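Local structure of Ufm1-specific protease (5EJJ) at residues A[302-307]-A[333-338]; A[448-453]-A[553-558]; A[482-485]-A[490-493]. The protein cleaves, as a thiol protease, the peptide bond at the C-terminal glycine of the ubiquitin-like modifier UFM-1, and is needed to localise certain odorant receptors to olfactory cilia. One frame throughout, in Å; residues are numbered along the deposited sequence.

Contact 1 (A[302-307]-A[333-338]); sequences LHLQLP and PVLRLS
A strand of a two-stranded antiparallel sheet, 302-306, packs here against the irregular loop 333-338, and the contact is made by leucines alone: Leu302, Leu304 and Leu306 on the strand, Leu335 and Leu337 on the loop. Leu335 has the largest share of it. With CG anti to the carbonyl carbon (chi1 -57°), its side chain reaches toward the strand and the methyl CD2 meets two leucines at once, 3.7 Å from CD2 of Leu302 and 4.2 Å from CD1 of Leu304. Both pairs of side chains cross at about a right angle. Two residues further along the same face of the strand, CD1 of Leu306 lies 4.1 Å from CD1 of Leu337, and these two side chains run past one another in opposite directions. The backbones stay well apart, with CA of Leu304 9.4 Å from CA of Leu335, so methyl groups bridge the gap. Leu322 of helix 312-325 touches both Leu304 and Leu335, while Tyr293 of the partner strand 289-293 touches Leu306 and Leu335. On the alternate face of the strand, His303 hydrogen-bonds to Ser70, and Gln305 to Ser290 and Arg267. Cohesion between the two segments is therefore apolar, resting on methyl packing without directional bonds.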
ATOM      1  N   LEU A 302       6.943  -1.815   2.418  1.00  6.49           N
ATOM      2  CA  LEU A 302       7.992  -2.154   1.461  1.00  6.78           C
ATOM      3  C   LEU A 302       8.681  -0.862   1.058  1.00  8.85           C
ATOM      4  O   LEU A 302       8.013   0.115   0.713  1.00  8.93           O
ATOM      5  CB  LEU A 302       7.381  -2.776   0.209  1.00  7.87           C
ATOM      6  CG  LEU A 302       8.239  -2.952  -1.046  1.00  6.88           C
ATOM      7  CD1 LEU A 302       9.251  -4.057  -0.914  1.00  7.51           C
ATOM      8  CD2 LEU A 302       7.348  -3.295  -2.168  1.00  9.35           C
ATOM      9  N   HIS A 303      10.014  -0.852   1.087  1.00  8.55           N
ATOM     10  CA  HIS A 303      10.771   0.384   0.943  1.00  7.68           C
ATOM     11  C   HIS A 303      11.695   0.303  -0.246  1.00  8.84           C
ATOM     12  O   HIS A 303      12.483  -0.614  -0.354  1.00 11.29           O
ATOM     13  CB  HIS A 303      11.595   0.633   2.181  1.00  6.78           C
ATOM     14  CG  HIS A 303      10.845   0.424   3.448  1.00  7.56           C
ATOM     15  ND1 HIS A 303      10.397   1.469   4.222  1.00  7.02           N
ATOM     16  CD2 HIS A 303      10.463  -0.710   4.084  1.00  7.32           C
ATOM     17  CE1 HIS A 303       9.776   0.985   5.280  1.00  7.59           C
ATOM     18  NE2 HIS A 303       9.797  -0.334   5.218  1.00  5.76           N
ATOM     19  N   LEU A 304      11.616   1.265  -1.148  1.00  9.64           N
ATOM     20  CA  LEU A 304      12.374   1.145  -2.372  1.00 10.40           C
ATOM     21  C   LEU A 304      12.885   2.484  -2.853  1.00 12.69           C
ATOM     22  O   LEU A 304      12.190   3.503  -2.773  1.00 12.87           O
ATOM     23  CB  LEU A 304      11.513   0.514  -3.463  1.00 10.04           C
ATOM     24  CG  LEU A 304      10.971  -0.895  -3.237  1.00  7.72           C
ATOM     25  CD1 LEU A 304      10.005  -1.240  -4.337  1.00  8.26           C
ATOM     26  CD2 LEU A 304      12.105  -1.899  -3.166  1.00  7.16           C
ATOM     27  N   GLN A 305      14.121   2.463  -3.338  1.00 15.15           N
ATOM     28  CA  GLN A 305      14.701   3.556  -4.102  1.00 15.82           C
ATOM     29  C   GLN A 305      14.395   3.237  -5.554  1.00 17.20           C
ATOM     30  O   GLN A 305      14.751   2.153  -6.042  1.00 18.33           O
ATOM     31  CB  GLN A 305      16.201   3.591  -3.879  1.00 15.71           C
ATOM     32  CG  GLN A 305      16.549   3.674  -2.434  1.00 12.62           C
ATOM     33  CD  GLN A 305      15.964   4.915  -1.834  1.00 15.99           C
ATOM     34  OE1 GLN A 305      15.011   4.850  -1.065  1.00 18.72           O
ATOM     35  NE2 GLN A 305      16.505   6.068  -2.210  1.00 18.09           N
ATOM     36  N   LEU A 306      13.695   4.150  -6.230  1.00 18.88           N
ATOM     37  CA  LEU A 306      13.226   3.903  -7.602  1.00 19.89           C
ATOM     38  C   LEU A 306      14.054   4.627  -8.671  1.00 21.41           C
ATOM     39  O   LEU A 306      14.301   5.835  -8.570  1.00 22.20           O
ATOM     40  CB  LEU A 306      11.768   4.311  -7.725  1.00 16.43           C
ATOM     41  CG  LEU A 306      10.804   3.501  -6.887  1.00 13.23           C
ATOM     42  CD1 LEU A 306       9.440   4.094  -7.032  1.00 14.07           C
ATOM     43  CD2 LEU A 306      10.831   2.061  -7.351  1.00 13.54           C
ATOM     44  N   PRO A 307      14.497   3.886  -9.693  1.00 20.30           N
ATOM     45  CA  PRO A 307      15.287   4.472 -10.785  1.00 26.08           C
ATOM     46  C   PRO A 307      14.421   5.286 -11.745  1.00 31.23           C
ATOM     47  O   PRO A 307      14.008   4.779 -12.781  1.00 38.39           O
ATOM     48  CB  PRO A 307      15.891   3.246 -11.489  1.00 24.33           C
ATOM     49  CG  PRO A 307      14.987   2.108 -11.134  1.00 25.54           C
ATOM     50  CD  PRO A 307      14.427   2.417  -9.766  1.00 20.94           C
ATOM     51  N   PRO A 333      -1.283  -3.055 -11.264  1.00 35.06           N
ATOM     52  CA  PRO A 333      -0.126  -2.330 -10.734  1.00 29.97           C
ATOM     53  C   PRO A 333      -0.059  -2.318  -9.204  1.00 24.88           C
ATOM     54  O   PRO A 333      -1.078  -2.288  -8.508  1.00 20.89           O
ATOM     55  CB  PRO A 333      -0.327  -0.903 -11.271  1.00 30.18           C
ATOM     56  CG  PRO A 333      -1.763  -0.760 -11.464  1.00 27.59           C
ATOM     57  CD  PRO A 333      -2.265  -2.132 -11.867  1.00 34.50           C
ATOM     58  N   VAL A 334       1.172  -2.337  -8.699  1.00 26.81           N
ATOM     59  CA  VAL A 334       1.430  -2.261  -7.267  1.00 22.58           C
ATOM     60  C   VAL A 334       2.457  -1.171  -6.939  1.00 21.24           C
ATOM     61  O   VAL A 334       2.342  -0.526  -5.909  1.00 20.14           O
ATOM     62  CB  VAL A 334       1.905  -3.621  -6.705  1.00 18.17           C
ATOM     63  CG1 VAL A 334       2.101  -3.546  -5.218  1.00 15.51           C
ATOM     64  CG2 VAL A 334       0.895  -4.699  -7.035  1.00 20.08           C
ATOM     65  N   LEU A 335       3.430  -0.936  -7.827  1.00 22.34           N
ATOM     66  CA  LEU A 335       4.590  -0.102  -7.485  1.00 18.80           C
ATOM     67  C   LEU A 335       4.718   1.163  -8.318  1.00 25.12           C
ATOM     68  O   LEU A 335       5.833   1.628  -8.582  1.00 27.45           O
ATOM     69  CB  LEU A 335       5.878  -0.909  -7.652  1.00 16.52           C
ATOM     70  CG  LEU A 335       5.971  -2.196  -6.834  1.00 17.91           C
ATOM     71  CD1 LEU A 335       7.201  -2.953  -7.230  1.00 15.62           C
ATOM     72  CD2 LEU A 335       5.990  -1.875  -5.352  1.00 15.67           C
ATOM     73  N   ARG A 336       3.602   1.721  -8.763  1.00 24.67           N
ATOM     74  CA  ARG A 336       3.678   2.964  -9.512  1.00 23.32           C
ATOM     75  C   ARG A 336       3.878   4.103  -8.541  1.00 25.14           C
ATOM     76  O   ARG A 336       3.338   4.086  -7.436  1.00 24.88           O
ATOM     77  CB  ARG A 336       2.411   3.192 -10.312  1.00 27.54           C
ATOM     78  CG  ARG A 336       2.050   2.024 -11.183  1.00 33.50           C
ATOM     79  CD  ARG A 336       3.058   1.854 -12.284  1.00 37.29           C
ATOM     80  NE  ARG A 336       3.111   3.048 -13.121  1.00 48.15           N
ATOM     81  CZ  ARG A 336       2.318   3.261 -14.170  1.00 50.50           C
ATOM     82  NH1 ARG A 336       1.406   2.342 -14.520  1.00 47.56           N
ATOM     83  NH2 ARG A 336       2.445   4.392 -14.864  1.00 45.02           N
ATOM     84  N   LEU A 337       4.648   5.096  -8.967  1.00 27.72           N
ATOM     85  CA  LEU A 337       4.918   6.290  -8.175  1.00 25.66           C
ATOM     86  C   LEU A 337       3.640   6.839  -7.552  1.00 25.19           C
ATOM     87  O   LEU A 337       3.621   7.320  -6.421  1.00 24.92           O
ATOM     88  CB  LEU A 337       5.555   7.338  -9.081  1.00 27.19           C
ATOM     89  CG  LEU A 337       6.685   8.196  -8.523  1.00 27.33           C
ATOM     90  CD1 LEU A 337       7.284   7.588  -7.266  1.00 27.70           C
ATOM     91  CD2 LEU A 337       7.737   8.357  -9.606  1.00 28.64           C
ATOM     92  N   SER A 338       2.566   6.731  -8.321  1.00 32.82           N
ATOM     93  CA  SER A 338       1.234   7.187  -7.943  1.00 29.06           C
ATOM     94  C   SER A 338       0.652   6.425  -6.745  1.00 25.08           C
ATOM     95  O   SER A 338      -0.255   6.912  -6.056  1.00 20.79           O
ATOM     96  CB  SER A 338       0.331   7.027  -9.167  1.00 31.66           C
ATOM     97  OG  SER A 338      -0.958   6.573  -8.797  1.00 40.89           O
TER

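Contact 2 (A[448-453]-A[553-558]); sequences TEISFV and NMVLPQ
Ile450 lays its CG2 methyl against CG1 of Val555 at 3.9 Å, joining helix 447-457 to strand 552-557 in the papain-like (clan CA) peptidase domain of the C78 family. The two side chains meet at a slant. In Ile450, CG2 is anti to the backbone N and CG1 anti to the carbonyl carbon (chi1 -87°), an arrangement that turns the CG2 branch to the strand. Val555 has CG1 set between its own backbone N and carbonyl carbon (chi1 42°), which directs that methyl at Ile450 and leaves CG2 for the neighbouring residue of the helix. There it approaches CB of Ser451 at 4.2 Å. Val555 thus spreads its two methyls over successive helical residues, and the helix comes close, with CA of Ser451 6.6 Å from CA of Val555.

Met492 of the adjacent strand 491-494 touches both Ile450 and Val555, and Ala397 of helix 396-409 also packs on Ile450. The contact lies near the catalytic centre: the side chain of Ile450 is about 9 Å from that of Cys396, inferred to be an active-site residue. Beyond the packed residues, the amide of Gln558 folds back on its own segment, its NE2 donating to Leu556 O at 2.7 Å from above the carbonyl plane, 44° out of it.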
ATOM      1  N   THR A 448     -24.908   9.487 -17.066  1.00 52.57           N
ATOM      2  CA  THR A 448     -24.603   9.240 -18.463  1.00 59.84           C
ATOM      3  C   THR A 448     -23.368  10.051 -18.921  1.00 57.55           C
ATOM      4  O   THR A 448     -22.530   9.574 -19.708  1.00 51.38           O
ATOM      5  CB  THR A 448     -25.904   9.335 -19.359  1.00 60.44           C
ATOM      6  OG1 THR A 448     -25.614   9.943 -20.620  1.00 65.96           O
ATOM      7  CG2 THR A 448     -27.030  10.098 -18.640  1.00 57.31           C
ATOM      8  N   GLU A 449     -23.218  11.248 -18.370  1.00 54.28           N
ATOM      9  CA  GLU A 449     -22.066  12.080 -18.698  1.00 57.28           C
ATOM     10  C   GLU A 449     -20.822  11.685 -17.897  1.00 55.93           C
ATOM     11  O   GLU A 449     -19.709  11.717 -18.429  1.00 54.31           O
ATOM     12  CB  GLU A 449     -22.389  13.567 -18.509  1.00 60.60           C
ATOM     13  CG  GLU A 449     -23.226  13.872 -17.295  1.00 57.82           C
ATOM     14  CD  GLU A 449     -24.707  13.703 -17.562  1.00 65.31           C
ATOM     15  OE1 GLU A 449     -25.299  12.721 -17.066  1.00 65.87           O
ATOM     16  OE2 GLU A 449     -25.280  14.541 -18.288  1.00 70.48           O
ATOM     17  N   ILE A 450     -21.020  11.339 -16.621  1.00 53.60           N
ATOM     18  CA  ILE A 450     -19.979  10.727 -15.794  1.00 43.59           C
ATOM     19  C   ILE A 450     -19.270   9.631 -16.585  1.00 45.60           C
ATOM     20  O   ILE A 450     -18.045   9.619 -16.687  1.00 48.72           O
ATOM     21  CB  ILE A 450     -20.565  10.140 -14.490  1.00 40.51           C
ATOM     22  CG1 ILE A 450     -20.629  11.208 -13.403  1.00 41.21           C
ATOM     23  CG2 ILE A 450     -19.759   8.940 -13.993  1.00 36.34           C
ATOM     24  CD1 ILE A 450     -21.002  10.642 -12.049  1.00 41.14           C
ATOM     25  N   SER A 451     -20.044   8.733 -17.178  1.00 42.25           N
ATOM     26  CA  SER A 451     -19.479   7.658 -17.973  1.00 44.47           C
ATOM     27  C   SER A 451     -18.731   8.200 -19.185  1.00 50.19           C
ATOM     28  O   SER A 451     -17.803   7.566 -19.695  1.00 50.28           O
ATOM     29  CB  SER A 451     -20.583   6.707 -18.424  1.00 47.77           C
ATOM     30  OG  SER A 451     -20.138   5.888 -19.492  1.00 62.03           O
ATOM     31  N   PHE A 452     -19.140   9.380 -19.637  1.00 53.35           N
ATOM     32  CA  PHE A 452     -18.609   9.977 -20.858  1.00 56.60           C
ATOM     33  C   PHE A 452     -17.305  10.752 -20.614  1.00 57.02           C
ATOM     34  O   PHE A 452     -16.321  10.552 -21.336  1.00 58.06           O
ATOM     35  CB  PHE A 452     -19.677  10.877 -21.492  1.00 61.57           C
ATOM     36  CG  PHE A 452     -19.251  11.515 -22.793  1.00 68.36           C
ATOM     37  CD1 PHE A 452     -19.273  10.785 -23.983  1.00 65.34           C
ATOM     38  CD2 PHE A 452     -18.844  12.851 -22.827  1.00 63.89           C
ATOM     39  CE1 PHE A 452     -18.879  11.375 -25.181  1.00 71.65           C
ATOM     40  CE2 PHE A 452     -18.449  13.447 -24.020  1.00 63.08           C
ATOM     41  CZ  PHE A 452     -18.467  12.711 -25.199  1.00 67.61           C
ATOM     42  N   VAL A 453     -17.319  11.637 -19.611  1.00 51.88           N
ATOM     43  CA  VAL A 453     -16.131  12.369 -19.155  1.00 51.36           C
ATOM     44  C   VAL A 453     -14.974  11.407 -18.862  1.00 50.94           C
ATOM     45  O   VAL A 453     -13.851  11.588 -19.324  1.00 50.13           O
ATOM     46  CB  VAL A 453     -16.442  13.169 -17.866  1.00 50.74           C
ATOM     47  CG1 VAL A 453     -15.232  13.964 -17.418  1.00 50.18           C
ATOM     48  CG2 VAL A 453     -17.631  14.080 -18.073  1.00 44.83           C
ATOM     49  N   ASN A 553     -29.932   4.536 -12.281  1.00 60.06           N
ATOM     50  CA  ASN A 553     -28.826   4.138 -13.162  1.00 58.10           C
ATOM     51  C   ASN A 553     -27.495   3.920 -12.396  1.00 58.86           C
ATOM     52  O   ASN A 553     -27.238   4.554 -11.367  1.00 56.15           O
ATOM     53  CB  ASN A 553     -28.673   5.112 -14.347  1.00 61.59           C
ATOM     54  CG  ASN A 553     -29.551   4.728 -15.556  1.00 63.83           C
ATOM     55  OD1 ASN A 553     -30.275   3.733 -15.512  1.00 61.71           O
ATOM     56  ND2 ASN A 553     -29.489   5.521 -16.628  1.00 47.25           N
ATOM     57  N   MET A 554     -26.671   2.995 -12.882  1.00 58.44           N
ATOM     58  CA  MET A 554     -25.429   2.618 -12.201  1.00 50.99           C
ATOM     59  C   MET A 554     -24.255   2.551 -13.184  1.00 51.64           C
ATOM     60  O   MET A 554     -24.313   1.846 -14.212  1.00 49.61           O
ATOM     61  CB  MET A 554     -25.602   1.263 -11.505  1.00 50.42           C
ATOM     62  CG  MET A 554     -25.492   1.306  -9.990  1.00 55.06           C
ATOM     63  SD  MET A 554     -26.230  -0.133  -9.150  1.00 58.91           S
ATOM     64  CE  MET A 554     -27.889  -0.108  -9.822  1.00 60.98           C
ATOM     65  N   VAL A 555     -23.191   3.292 -12.881  1.00 46.84           N
ATOM     66  CA  VAL A 555     -21.982   3.234 -13.705  1.00 44.04           C
ATOM     67  C   VAL A 555     -20.866   2.491 -12.964  1.00 36.39           C
ATOM     68  O   VAL A 555     -20.611   2.739 -11.778  1.00 31.40           O
ATOM     69  CB  VAL A 555     -21.543   4.630 -14.246  1.00 43.94           C
ATOM     70  CG1 VAL A 555     -21.676   5.696 -13.187  1.00 45.32           C
ATOM     71  CG2 VAL A 555     -20.121   4.584 -14.780  1.00 43.74           C
ATOM     72  N   LEU A 556     -20.245   1.563 -13.693  1.00 36.48           N
ATOM     73  CA  LEU A 556     -19.354   0.543 -13.164  1.00 30.37           C
ATOM     74  C   LEU A 556     -18.016   0.595 -13.882  1.00 35.06           C
ATOM     75  O   LEU A 556     -17.823  -0.116 -14.881  1.00 34.43           O
ATOM     76  CB  LEU A 556     -19.966  -0.833 -13.406  1.00 28.01           C
ATOM     77  CG  LEU A 556     -20.805  -1.440 -12.285  1.00 32.12           C
ATOM     78  CD1 LEU A 556     -21.882  -0.501 -11.833  1.00 36.25           C
ATOM     79  CD2 LEU A 556     -21.404  -2.751 -12.732  1.00 33.20           C
ATOM     80  N   PRO A 557     -17.082   1.423 -13.378  1.00 31.48           N
ATOM     81  CA  PRO A 557     -15.814   1.672 -14.075  1.00 30.70           C
ATOM     82  C   PRO A 557     -14.968   0.421 -14.266  1.00 32.40           C
ATOM     83  O   PRO A 557     -14.841  -0.396 -13.349  1.00 34.43           O
ATOM     84  CB  PRO A 557     -15.121   2.681 -13.165  1.00 29.33           C
ATOM     85  CG  PRO A 557     -16.256   3.374 -12.439  1.00 23.68           C
ATOM     86  CD  PRO A 557     -17.225   2.273 -12.184  1.00 25.90           C
ATOM     87  N   GLN A 558     -14.421   0.255 -15.462  1.00 34.31           N
ATOM     88  CA  GLN A 558     -13.584  -0.907 -15.750  1.00 38.85           C
ATOM     89  C   GLN A 558     -12.130  -0.470 -15.851  1.00 44.21           C
ATOM     90  O   GLN A 558     -11.793   0.440 -16.612  1.00 48.26           O
ATOM     91  CB  GLN A 558     -13.994  -1.592 -17.064  1.00 43.32           C
ATOM     92  CG  GLN A 558     -15.492  -1.805 -17.263  1.00 46.59           C
ATOM     93  CD  GLN A 558     -16.054  -2.934 -16.416  1.00 43.79           C
ATOM     94  OE1 GLN A 558     -15.865  -4.115 -16.723  1.00 44.93           O
ATOM     95  NE2 GLN A 558     -16.758  -2.575 -15.348  1.00 38.19           N
TER

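Contact 3 (A[482-485]-A[490-493]); sequences RHFE and PVMI
The backbone leaves the last turn of helix 477-484, reverses through a short loop and enters strand 491-494, with CA of Phe484 and CA of Pro490 7.9 Å apart. This helix-loop-strand connection belongs to the papain-like C78 peptidase domain and sets the end of the helix against its central antiparallel sheet. One methyl of Val491 faces two rings, those of His483 and Phe484. Its CG2 stands anti to the carbonyl carbon while CG1 is anti to the backbone N (chi1 164°), and it is the CG2 branch that meets both aromatic side chains. On the His483 side the methyl lies obliquely to the imidazole, 3.4 Å from CD2, and the two side chains run past each other in opposite directions. Towards Phe484 it is again oblique to the ring, 4.0 Å from CZ. The same phenyl ring presents its edge to Pro490, with CE1 4.5 Å from CA. Val491 also packs on Met554 and Leu556 of strand 552-557, and Phe484 reaches Ile502 and Thr373 of two other strands. The imidazole has a polar anchor as well: NE2 of His483 is hydrogen-bonded to the backbone carbonyl of Thr489 in the connecting loop, while that NE2 also lies 3.5 Å from CG2 of Val491.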
ATOM      1  N   ARG A 482     -20.555  -9.250  -7.873  1.00 50.13           N
ATOM      2  CA  ARG A 482     -19.651  -9.743  -8.897  1.00 49.21           C
ATOM      3  C   ARG A 482     -18.722  -8.639  -9.389  1.00 48.97           C
ATOM      4  O   ARG A 482     -17.566  -8.898  -9.719  1.00 48.91           O
ATOM      5  CB  ARG A 482     -20.453 -10.296 -10.071  1.00 53.14           C
ATOM      6  CG  ARG A 482     -19.600 -10.829 -11.198  1.00 55.33           C
ATOM      7  CD  ARG A 482     -19.536 -12.340 -11.157  1.00 70.56           C
ATOM      8  NE  ARG A 482     -18.372 -12.853 -11.877  1.00 76.97           N
ATOM      9  CZ  ARG A 482     -17.249 -13.262 -11.290  1.00 73.27           C
ATOM     10  NH1 ARG A 482     -17.130 -13.229  -9.963  1.00 64.45           N
ATOM     11  NH2 ARG A 482     -16.245 -13.709 -12.034  1.00 76.13           N
ATOM     12  N   HIS A 483     -19.232  -7.409  -9.446  1.00 49.23           N
ATOM     13  CA  HIS A 483     -18.417  -6.272  -9.873  1.00 45.22           C
ATOM     14  C   HIS A 483     -17.277  -6.065  -8.907  1.00 41.66           C
ATOM     15  O   HIS A 483     -16.107  -6.163  -9.288  1.00 39.99           O
ATOM     16  CB  HIS A 483     -19.234  -4.975  -9.958  1.00 44.92           C
ATOM     17  CG  HIS A 483     -18.392  -3.738 -10.081  1.00 37.54           C
ATOM     18  ND1 HIS A 483     -17.664  -3.437 -11.216  1.00 32.14           N
ATOM     19  CD2 HIS A 483     -18.156  -2.731  -9.204  1.00 32.59           C
ATOM     20  CE1 HIS A 483     -17.016  -2.301 -11.029  1.00 29.96           C
ATOM     21  NE2 HIS A 483     -17.300  -1.850  -9.819  1.00 29.63           N
ATOM     22  N   PHE A 484     -17.634  -5.775  -7.658  1.00 42.29           N
ATOM     23  CA  PHE A 484     -16.658  -5.529  -6.597  1.00 41.62           C
ATOM     24  C   PHE A 484     -15.584  -6.621  -6.438  1.00 44.85           C
ATOM     25  O   PHE A 484     -14.449  -6.327  -6.082  1.00 46.15           O
ATOM     26  CB  PHE A 484     -17.377  -5.321  -5.273  1.00 39.21           C
ATOM     27  CG  PHE A 484     -18.055  -3.996  -5.150  1.00 40.44           C
ATOM     28  CD1 PHE A 484     -17.381  -2.829  -5.436  1.00 40.13           C
ATOM     29  CD2 PHE A 484     -19.366  -3.913  -4.721  1.00 44.36           C
ATOM     30  CE1 PHE A 484     -18.010  -1.601  -5.305  1.00 42.63           C
ATOM     31  CE2 PHE A 484     -19.996  -2.694  -4.584  1.00 40.62           C
ATOM     32  CZ  PHE A 484     -19.321  -1.542  -4.874  1.00 42.29           C
ATOM     33  N   GLU A 485     -15.935  -7.877  -6.701  1.00 45.93           N
ATOM     34  CA  GLU A 485     -14.977  -8.967  -6.587  1.00 43.52           C
ATOM     35  C   GLU A 485     -14.067  -9.027  -7.815  1.00 44.21           C
ATOM     36  O   GLU A 485     -13.140  -9.825  -7.881  1.00 54.73           O
ATOM     37  CB  GLU A 485     -15.704 -10.305  -6.383  1.00 51.81           C
ATOM     38  CG  GLU A 485     -15.021 -11.266  -5.386  1.00 69.51           C
ATOM     39  CD  GLU A 485     -13.912 -12.134  -6.015  1.00 84.82           C
ATOM     40  OE1 GLU A 485     -14.173 -12.780  -7.062  1.00 85.71           O
ATOM     41  OE2 GLU A 485     -12.782 -12.175  -5.457  1.00 76.07           O
ATOM     42  N   PRO A 490     -15.130   1.849  -7.220  1.00 25.43           N
ATOM     43  CA  PRO A 490     -16.331   2.371  -6.566  1.00 29.59           C
ATOM     44  C   PRO A 490     -17.410   2.561  -7.628  1.00 36.08           C
ATOM     45  O   PRO A 490     -17.106   2.794  -8.806  1.00 29.82           O
ATOM     46  CB  PRO A 490     -15.884   3.725  -5.997  1.00 28.30           C
ATOM     47  CG  PRO A 490     -14.387   3.760  -6.146  1.00 27.05           C
ATOM     48  CD  PRO A 490     -14.062   2.855  -7.296  1.00 24.39           C
ATOM     49  N   VAL A 491     -18.665   2.426  -7.217  1.00 41.64           N
ATOM     50  CA  VAL A 491     -19.784   2.468  -8.146  1.00 37.55           C
ATOM     51  C   VAL A 491     -20.577   3.745  -7.942  1.00 40.01           C
ATOM     52  O   VAL A 491     -20.948   4.084  -6.810  1.00 38.72           O
ATOM     53  CB  VAL A 491     -20.694   1.239  -7.955  1.00 37.51           C
ATOM     54  CG1 VAL A 491     -22.043   1.446  -8.602  1.00 36.88           C
ATOM     55  CG2 VAL A 491     -20.010   0.005  -8.517  1.00 38.51           C
ATOM     56  N   MET A 492     -20.808   4.471  -9.034  1.00 37.74           N
ATOM     57  CA  MET A 492     -21.707   5.606  -8.961  1.00 42.81           C
ATOM     58  C   MET A 492     -23.128   5.159  -9.263  1.00 47.71           C
ATOM     59  O   MET A 492     -23.426   4.610 -10.340  1.00 41.59           O
ATOM     60  CB  MET A 492     -21.288   6.737  -9.889  1.00 44.10           C
ATOM     61  CG  MET A 492     -22.302   7.893  -9.921  1.00 54.94           C
ATOM     62  SD  MET A 492     -23.584   7.823 -11.224  1.00 41.65           S
ATOM     63  CE  MET A 492     -24.443   9.350 -10.855  1.00 48.12           C
ATOM     64  N   ILE A 493     -23.992   5.383  -8.274  1.00 52.85           N
ATOM     65  CA  ILE A 493     -25.406   5.059  -8.370  1.00 53.60           C
ATOM     66  C   ILE A 493     -26.155   6.347  -8.713  1.00 55.32           C
ATOM     67  O   ILE A 493     -26.093   7.348  -7.979  1.00 48.45           O
ATOM     68  CB  ILE A 493     -25.931   4.371  -7.061  1.00 50.78           C
ATOM     69  CG1 ILE A 493     -27.422   4.053  -7.140  1.00 51.97           C
ATOM     70  CG2 ILE A 493     -25.665   5.221  -5.841  1.00 50.14           C
ATOM     71  CD1 ILE A 493     -27.746   2.902  -7.999  1.00 49.38           C
TER

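In the fold
From the N terminus, contact 1 comes first: it closes a connection of 25 residues that contains helix 312-325 and joins strand 302-306 to the loop beyond that helix. The chain then enters the peptidase region, where contact 2 closes a much longer loop between helix 447-457 and strand 552-557. Contact 3 forms and closes wholly within that span, tying helix 477-484 to strand 491-494. Contacts 2 and 3 meet directly in one antiparallel sheet, through a probable hydrogen bond from Val555 N to Met492 O and packing of Met554 on Ile493. Contact 1 stands apart, its centre about 30 Å from that of contact 2.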